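Local coordinates for DsbA family protein (Salmonella typhimurium, PDB 7JVE) that acts as a trimeric, thioredoxin-like bifunctional enzyme with both thiol oxidase and disulfide isomerase activities, at residues V59-A62 with L63-R66; L143-G146 with G147-L151; Q205-A208 with Q209-F213. One frame throughout, in Å; residues are numbered along the deposited sequence.

Contact 1: residues V59-A62 with L63-R66; sequences VQLA and LQYR
The carbonyl oxygen of Leu-61 receives the backbone N-H of Tyr-65 (N to O 2.9 Å) and also meets the edge of the Tyr-65 ring, near its plane, where CD2 comes to 3.2 Å of Leu-61 O. Tyr-65 thus closes on one carbonyl with both its backbone and its ring. Two residues earlier the N of Leu-63 binds Val-59 O at 2.9 Å with an N-H...O angle of 163°, and Gln-64 N binds Gln-60 O at 3.0 Å. The series stops there: Ala-62 O lies 3.1 Å from Arg-66 N, but the angle is too poor for a hydrogen bond. In agreement, Tyr-65 leaves helical backbone angles (phi -104°), ending helix 37-64 while standing at the N-cap position of helix 66-69, so the segment is a joint between two helices.

Val-59 turns CG1 anti to its backbone N (chi1 164°), which lays it alongside Leu-63, four residues on and pointing the same way, with CG1 4.1 Å from Leu-63 CD1. Gln-60, three residues before Leu-63 and bent at chi2, brings NE2 to the same methyl from an oblique direction. On the Tyr-65 ring, Gln-64 CG sits 4.0 Å above one face, offset toward the rim.

Beyond the joint, Arg-66 touches Met-222; its guanidinium bond from NH2 to Pro-223 O is tentative, since the side chain is modelled in two conformers. Val-59 and Gln-60 rest on Val-230 in a loop, and Ala-62 packs on Val-220 of strand 218-223, which sets the end of the long helix 37-64 against the thioredoxin sheet.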
loop_
_atom_site.group_PDB
_atom_site.type_symbol
_atom_site.label_atom_id
_atom_site.label_comp_id
_atom_site.label_asym_id
_atom_site.label_seq_id
_atom_site.Cartn_x
_atom_site.Cartn_y
_atom_site.Cartn_z
ATOM N N VAL A 59 -14.426 17.386 -14.319
ATOM C CA VAL A 59 -14.493 18.401 -15.363
ATOM C C VAL A 59 -15.789 19.200 -15.246
ATOM O O VAL A 59 -15.790 20.436 -15.349
ATOM C CB VAL A 59 -14.344 17.756 -16.754
ATOM C CG1 VAL A 59 -14.811 18.733 -17.825
ATOM C CG2 VAL A 59 -12.888 17.337 -17.002
ATOM N N GLN A 60 -16.912 18.512 -15.014
ATOM C CA GLN A 60 -18.175 19.218 -14.824
ATOM C C GLN A 60 -18.086 20.194 -13.659
ATOM O O GLN A 60 -18.619 21.303 -13.736
ATOM C CB GLN A 60 -19.320 18.225 -14.598
ATOM C CG GLN A 60 -19.746 17.490 -15.850
ATOM C CD GLN A 60 -20.317 18.452 -16.882
ATOM O OE1 GLN A 60 -21.277 19.178 -16.608
ATOM N NE2 GLN A 60 -19.700 18.495 -18.058
ATOM N N LEU A 61 -17.437 19.783 -12.557
ATOM C CA LEU A 61 -17.305 20.667 -11.399
ATOM C C LEU A 61 -16.452 21.886 -11.733
ATOM O O LEU A 61 -16.795 23.013 -11.347
ATOM C CB LEU A 61 -16.713 19.904 -10.215
ATOM C CG LEU A 61 -17.613 18.813 -9.620
ATOM C CD1 LEU A 61 -16.887 18.032 -8.522
ATOM C CD2 LEU A 61 -18.902 19.440 -9.080
ATOM N N ALA A 62 -15.347 21.678 -12.473
ATOM C CA ALA A 62 -14.509 22.789 -12.927
ATOM C C ALA A 62 -15.301 23.783 -13.766
ATOM O O ALA A 62 -15.175 25.001 -13.582
ATOM C CB ALA A 62 -13.324 22.269 -13.730
ATOM N N LEU A 63 -16.126 23.287 -14.692
ATOM C CA LEU A 63 -16.937 24.196 -15.493
ATOM C C LEU A 63 -17.931 24.949 -14.626
ATOM O O LEU A 63 -18.167 26.141 -14.843
ATOM C CB LEU A 63 -17.656 23.438 -16.609
ATOM C CG LEU A 63 -16.688 22.857 -17.641
ATOM C CD1 LEU A 63 -17.398 21.884 -18.595
ATOM C CD2 LEU A 63 -15.957 23.965 -18.405
ATOM N N GLN A 64 -18.503 24.286 -13.620
ATOM C CA GLN A 64 -19.490 24.962 -12.778
ATOM C C GLN A 64 -18.845 26.044 -11.896
ATOM O O GLN A 64 -19.439 27.106 -11.670
ATOM C CB GLN A 64 -20.234 23.935 -11.927
ATOM C CG GLN A 64 -21.261 24.548 -11.001
ATOM C CD GLN A 64 -21.892 23.559 -10.020
ATOM O OE1 GLN A 64 -21.790 22.331 -10.165
ATOM N NE2 GLN A 64 -22.560 24.102 -9.010
ATOM N N TYR A 65 -17.630 25.812 -11.394
ATOM C CA TYR A 65 -16.984 26.763 -10.495
ATOM C C TYR A 65 -15.886 27.564 -11.185
ATOM O O TYR A 65 -14.958 28.037 -10.533
ATOM C CB TYR A 65 -16.449 26.046 -9.252
ATOM C CG TYR A 65 -17.592 25.482 -8.427
ATOM C CD1 TYR A 65 -18.317 26.281 -7.552
ATOM C CD2 TYR A 65 -17.974 24.153 -8.563
ATOM C CE1 TYR A 65 -19.376 25.762 -6.813
ATOM C CE2 TYR A 65 -19.026 23.627 -7.843
ATOM C CZ TYR A 65 -19.728 24.433 -6.973
ATOM O OH TYR A 65 -20.773 23.887 -6.272
ATOM N N ARG A 66 -15.985 27.738 -12.502
ATOM C CA ARG A 66 -14.966 28.475 -13.242
ATOM C C ARG A 66 -14.665 29.835 -12.605
ATOM O O ARG A 66 -13.498 30.206 -12.424
ATOM C CB ARG A 66 -15.413 28.652 -14.697
ATOM C CG ARG A 66 -14.388 29.367 -15.574
ATOM C CD ARG A 66 -14.922 29.643 -16.985
ATOM N NE ARG A 66 -14.079 29.031 -18.012
ATOM C CZ ARG A 66 -14.420 27.961 -18.723
ATOM N NH1 ARG A 66 -15.594 27.384 -18.529
ATOM N NH2 ARG A 66 -13.589 27.474 -19.630
#

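Contact 2: residues L143-G146 with G147-L151; sequences LTQG and GAKYL
Gly-146 and Tyr-150 share the direct hydrogen bond of this junction: Tyr-150 N donates to Gly-146 O at 2.9 Å, with an N-H...O angle of 168° and the donor in the carbonyl plane. The same oxygen also has Tyr-150 CB beside it, at 3.6 Å. A second link runs through water 1, which donates to Gln-145 O (2.8 Å) and accepts from Lys-149 N (3.0 Å), so a backbone N-H in the first turn of the new helix is satisfied by solvent that also ties it to the end of the old one.

The side chains of Gln-145 and Lys-149 meet at a slant. The amide oxygen OE1 of Gln-145 lies 3.6 Å from Lys-149 CG, and Gln-145 CB lies 3.7 Å from that same CG, so the contact is made by the aliphatic base of the lysine and not by its charge. Lys-149 is bent at chi2 and chi3, and its tip leads off toward Asp-152 in a long, weak ion pair.

What sets these groups in place is the backbone of Gly-146. Its phi of 106° breaks helix 128-145, and at the same time it stands at the N-cap position of helix 147-159; a CB at these angles would be jammed against the carbonyl oxygen of Gln-145 and against Gly-147 N. Both helices belong to the helical insertion that interrupts the thioredoxin fold in DsbA-like proteins, here between strands 115-120 and 218-223.

Further out, the Tyr-150 hydroxyl is hydrogen-bonded to Glu-120 and its ring meets Phe-118 edge-to-face. A bound magnesium ion lies about 3 Å from the nearest atom of the Lys-149 side chain.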
loop_
_atom_site.group_PDB
_atom_site.type_symbol
_atom_site.label_atom_id
_atom_site.label_comp_id
_atom_site.label_asym_id
_atom_site.label_seq_id
_atom_site.Cartn_x
_atom_site.Cartn_y
_atom_site.Cartn_z
ATOM N N LEU A 143 0.063 41.351 -2.692
ATOM C CA LEU A 143 -0.649 42.608 -2.911
ATOM C C LEU A 143 0.290 43.806 -2.948
ATOM O O LEU A 143 -0.030 44.817 -3.588
ATOM C CB LEU A 143 -1.704 42.819 -1.828
ATOM C CG LEU A 143 -2.947 41.928 -1.823
ATOM C CD1 LEU A 143 -3.706 42.129 -0.496
ATOM C CD2 LEU A 143 -3.835 42.247 -3.042
ATOM N N THR A 144 1.434 43.730 -2.263
ATOM C CA THR A 144 2.327 44.878 -2.190
ATOM C C THR A 144 3.513 44.768 -3.148
ATOM O O THR A 144 4.061 45.802 -3.560
ATOM C CB THR A 144 2.832 45.093 -0.740
ATOM O OG1 THR A 144 3.730 44.050 -0.381
ATOM C CG2 THR A 144 1.683 45.010 0.251
ATOM N N GLN A 145 3.900 43.552 -3.546
ATOM C CA GLN A 145 5.091 43.383 -4.365
ATOM C C GLN A 145 4.882 42.597 -5.642
ATOM O O GLN A 145 5.781 42.630 -6.488
ATOM C CB GLN A 145 6.215 42.707 -3.566
ATOM C CG GLN A 145 6.576 43.429 -2.261
ATOM C CD GLN A 145 7.800 42.804 -1.640
ATOM O OE1 GLN A 145 8.877 42.844 -2.225
ATOM N NE2 GLN A 145 7.626 42.142 -0.503
ATOM N N GLY A 146 3.781 41.866 -5.797
ATOM C CA GLY A 146 3.422 41.268 -7.065
ATOM C C GLY A 146 3.634 39.759 -7.107
ATOM O O GLY A 146 4.152 39.135 -6.178
ATOM N N GLY A 147 3.241 39.195 -8.256
ATOM C CA GLY A 147 3.160 37.747 -8.390
ATOM C C GLY A 147 4.513 37.055 -8.357
ATOM O O GLY A 147 4.673 36.018 -7.704
ATOM N N ALA A 148 5.497 37.596 -9.092
ATOM C CA ALA A 148 6.818 36.981 -9.116
ATOM C C ALA A 148 7.390 36.889 -7.709
ATOM O O ALA A 148 7.991 35.875 -7.345
ATOM C CB ALA A 148 7.766 37.766 -10.023
ATOM N N LYS A 149 7.160 37.926 -6.892
ATOM C CA LYS A 149 7.674 37.953 -5.529
ATOM C C LYS A 149 6.864 37.033 -4.612
ATOM O O LYS A 149 7.438 36.343 -3.756
ATOM C CB LYS A 149 7.702 39.406 -5.026
ATOM C CG LYS A 149 8.172 39.616 -3.603
ATOM C CD LYS A 149 9.422 38.840 -3.279
ATOM C CE LYS A 149 10.647 39.535 -3.732
ATOM N NZ LYS A 149 11.849 38.702 -3.437
ATOM N N TYR A 150 5.542 36.977 -4.797
ATOM C CA TYR A 150 4.766 35.938 -4.132
ATOM C C TYR A 150 5.350 34.555 -4.420
ATOM O O TYR A 150 5.426 33.699 -3.528
ATOM C CB TYR A 150 3.296 35.995 -4.564
ATOM C CG TYR A 150 2.541 34.778 -4.108
ATOM C CD1 TYR A 150 1.923 34.742 -2.852
ATOM C CD2 TYR A 150 2.495 33.627 -4.911
ATOM C CE1 TYR A 150 1.238 33.594 -2.414
ATOM C CE2 TYR A 150 1.844 32.474 -4.486
ATOM C CZ TYR A 150 1.222 32.456 -3.236
ATOM O OH TYR A 150 0.572 31.318 -2.839
ATOM N N LEU A 151 5.776 34.320 -5.662
ATOM C CA LEU A 151 6.308 33.011 -6.010
ATOM C C LEU A 151 7.634 32.741 -5.289
ATOM O O LEU A 151 7.871 31.601 -4.857
ATOM C CB LEU A 151 6.436 32.892 -7.533
ATOM C CG LEU A 151 6.940 31.591 -8.185
ATOM C CD1 LEU A 151 6.219 30.337 -7.680
ATOM C CD2 LEU A 151 6.816 31.697 -9.703
HETATM O O HOH W 1 6.978 40.642 -8.072
#

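Contact 3: residues Q205-A208 with Q209-F213; sequences QALA and QHMDF. With EDO (1,2-ethanediol), chain M.
Gln-205 folds at chi2 (64°) while Gln-209, one turn on, stays extended beyond CG, and this difference brings the two side-chain amides together. Gln-205 NE2 donates to Gln-209 OE1 at 2.7 Å, nearly straight at 169°. The acceptor oxygen lies in the amide plane of Gln-205, but the planes of the two amides are 75° apart. Gln-205 NE2 is also hydrogen-bonded to Ser-214 OG.

Ala-206 O takes three partners: the N of His-210 at 3.0 Å, water 2 at 2.9 Å, and, by packing alone, one face of the His-210 ring. Water 2 itself sits 3.5 Å above the centre of the His-210 ring.

Helix 199-210 ends in a Schellman motif. Asp-212 has positive phi, Phe-213 N reaches back five residues to Ala-208 O (2.7 Å), and Asp-212 N binds Gln-209 O (3.1 Å). Leu-207 and Met-211 run side by side, CD1 to CG 3.9 Å; the CB of Phe-213 touches Ala-208 CB, while its ring meets Phe-89 edge-to-face.

Past the turn, Asp-212 OD2 accepts a hydrogen bond from ethanediol and forms a salt bridge with Lys-162 of a second subunit.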
loop_
_atom_site.group_PDB
_atom_site.type_symbol
_atom_site.label_atom_id
_atom_site.label_comp_id
_atom_site.label_asym_id
_atom_site.label_seq_id
_atom_site.Cartn_x
_atom_site.Cartn_y
_atom_site.Cartn_z
ATOM N N GLN A 205 -11.019 26.667 1.006
ATOM C CA GLN A 205 -11.505 25.394 1.531
ATOM C C GLN A 205 -12.949 25.136 1.108
ATOM O O GLN A 205 -13.315 23.996 0.786
ATOM C CB GLN A 205 -11.390 25.368 3.050
ATOM C CG GLN A 205 -11.974 24.123 3.689
ATOM C CD GLN A 205 -11.235 22.868 3.266
ATOM O OE1 GLN A 205 -10.066 22.926 2.882
ATOM N NE2 GLN A 205 -11.916 21.725 3.329
ATOM N N ALA A 206 -13.780 26.184 1.092
ATOM C CA ALA A 206 -15.128 26.044 0.551
ATOM C C ALA A 206 -15.086 25.637 -0.917
ATOM O O ALA A 206 -15.842 24.758 -1.343
ATOM C CB ALA A 206 -15.917 27.345 0.733
ATOM N N LEU A 207 -14.200 26.263 -1.703
ATOM C CA LEU A 207 -14.036 25.878 -3.101
ATOM C C LEU A 207 -13.477 24.461 -3.236
ATOM O O LEU A 207 -13.915 23.699 -4.103
ATOM C CB LEU A 207 -13.123 26.874 -3.818
ATOM C CG LEU A 207 -12.798 26.566 -5.288
ATOM C CD1 LEU A 207 -14.082 26.458 -6.151
ATOM C CD2 LEU A 207 -11.796 27.544 -5.912
ATOM N N ALA A 208 -12.498 24.086 -2.406
ATOM C CA ALA A 208 -12.002 22.707 -2.474
ATOM C C ALA A 208 -13.116 21.704 -2.188
ATOM O O ALA A 208 -13.199 20.657 -2.840
ATOM C CB ALA A 208 -10.835 22.492 -1.513
ATOM N N GLN A 209 -13.983 22.008 -1.224
ATOM C CA GLN A 209 -15.065 21.084 -0.909
ATOM C C GLN A 209 -16.068 21.005 -2.052
ATOM O O GLN A 209 -16.541 19.911 -2.395
ATOM C CB GLN A 209 -15.748 21.504 0.392
ATOM C CG GLN A 209 -14.893 21.162 1.605
ATOM C CD GLN A 209 -15.339 21.825 2.907
ATOM O OE1 GLN A 209 -14.604 21.808 3.888
ATOM N NE2 GLN A 209 -16.534 22.414 2.915
ATOM N N HIS A 210 -16.409 22.155 -2.641
ATOM C CA HIS A 210 -17.260 22.167 -3.827
ATOM C C HIS A 210 -16.612 21.448 -5.001
ATOM O O HIS A 210 -17.320 20.862 -5.824
ATOM C CB HIS A 210 -17.600 23.602 -4.239
ATOM C CG HIS A 210 -18.600 24.261 -3.345
ATOM N ND1 HIS A 210 -18.589 25.616 -3.086
ATOM C CD2 HIS A 210 -19.636 23.748 -2.634
ATOM C CE1 HIS A 210 -19.586 25.911 -2.268
ATOM N NE2 HIS A 210 -20.235 24.797 -1.979
ATOM N N MET A 211 -15.278 21.499 -5.113
ATOM C CA MET A 211 -14.606 20.793 -6.194
ATOM C C MET A 211 -14.383 19.326 -5.868
ATOM O O MET A 211 -13.848 18.599 -6.704
ATOM C CB MET A 211 -13.271 21.465 -6.513
ATOM C CG MET A 211 -13.426 22.776 -7.286
ATOM S SD MET A 211 -14.175 22.543 -8.912
ATOM C CE MET A 211 -13.042 21.349 -9.599
ATOM N N ASP A 212 -14.780 18.877 -4.674
ATOM C CA ASP A 212 -14.456 17.540 -4.191
ATOM C C ASP A 212 -12.941 17.307 -4.179
ATOM O O ASP A 212 -12.455 16.245 -4.569
ATOM C CB ASP A 212 -15.189 16.469 -5.019
ATOM C CG ASP A 212 -15.301 15.136 -4.289
ATOM O OD1 ASP A 212 -15.017 15.083 -3.073
ATOM O OD2 ASP A 212 -15.648 14.125 -4.926
ATOM N N PHE A 213 -12.193 18.313 -3.715
ATOM C CA PHE A 213 -10.756 18.237 -3.457
ATOM C C PHE A 213 -10.421 18.293 -1.972
ATOM O O PHE A 213 -9.268 18.569 -1.620
ATOM C CB PHE A 213 -10.010 19.405 -4.126
ATOM C CG PHE A 213 -10.055 19.412 -5.637
ATOM C CD1 PHE A 213 -10.228 18.244 -6.354
ATOM C CD2 PHE A 213 -9.884 20.606 -6.331
ATOM C CE1 PHE A 213 -10.234 18.262 -7.731
ATOM C CE2 PHE A 213 -9.911 20.628 -7.706
ATOM C CZ PHE A 213 -10.095 19.460 -8.407
HETATM C C1 EDO M . -16.162 14.395 -8.282
HETATM O O1 EDO M . -16.951 14.192 -7.106
HETATM C C2 EDO M . -15.651 13.039 -8.757
HETATM O O2 EDO M . -16.692 12.038 -8.630
HETATM O O HOH W 2 -17.898 24.128 0.612
#

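Contacts 1 and 3 are neighbours, their centres 11 Å apart, and they touch, side chain to side chain and side chain to backbone. Tyr-65 and His-210 meet with ring planes at about 5°, Tyr-65 CZ lying 3.6 Å from His-210 CB. Met-211 CE comes to 3.7 Å of Ala-62 N, and Leu-61 CD1 packs on Met-211 O. The end of helix 37-64 is thereby fitted against the end of helix 199-210. Contact 2 stands apart at the surface, its centre 28 Å from that of contact 1 and 25 Å from that of contact 3. Its Leu-151 packs on helix 95-110, which starts right after Cys-94 and contains Cys-97, the two cysteines of the redox disulfide.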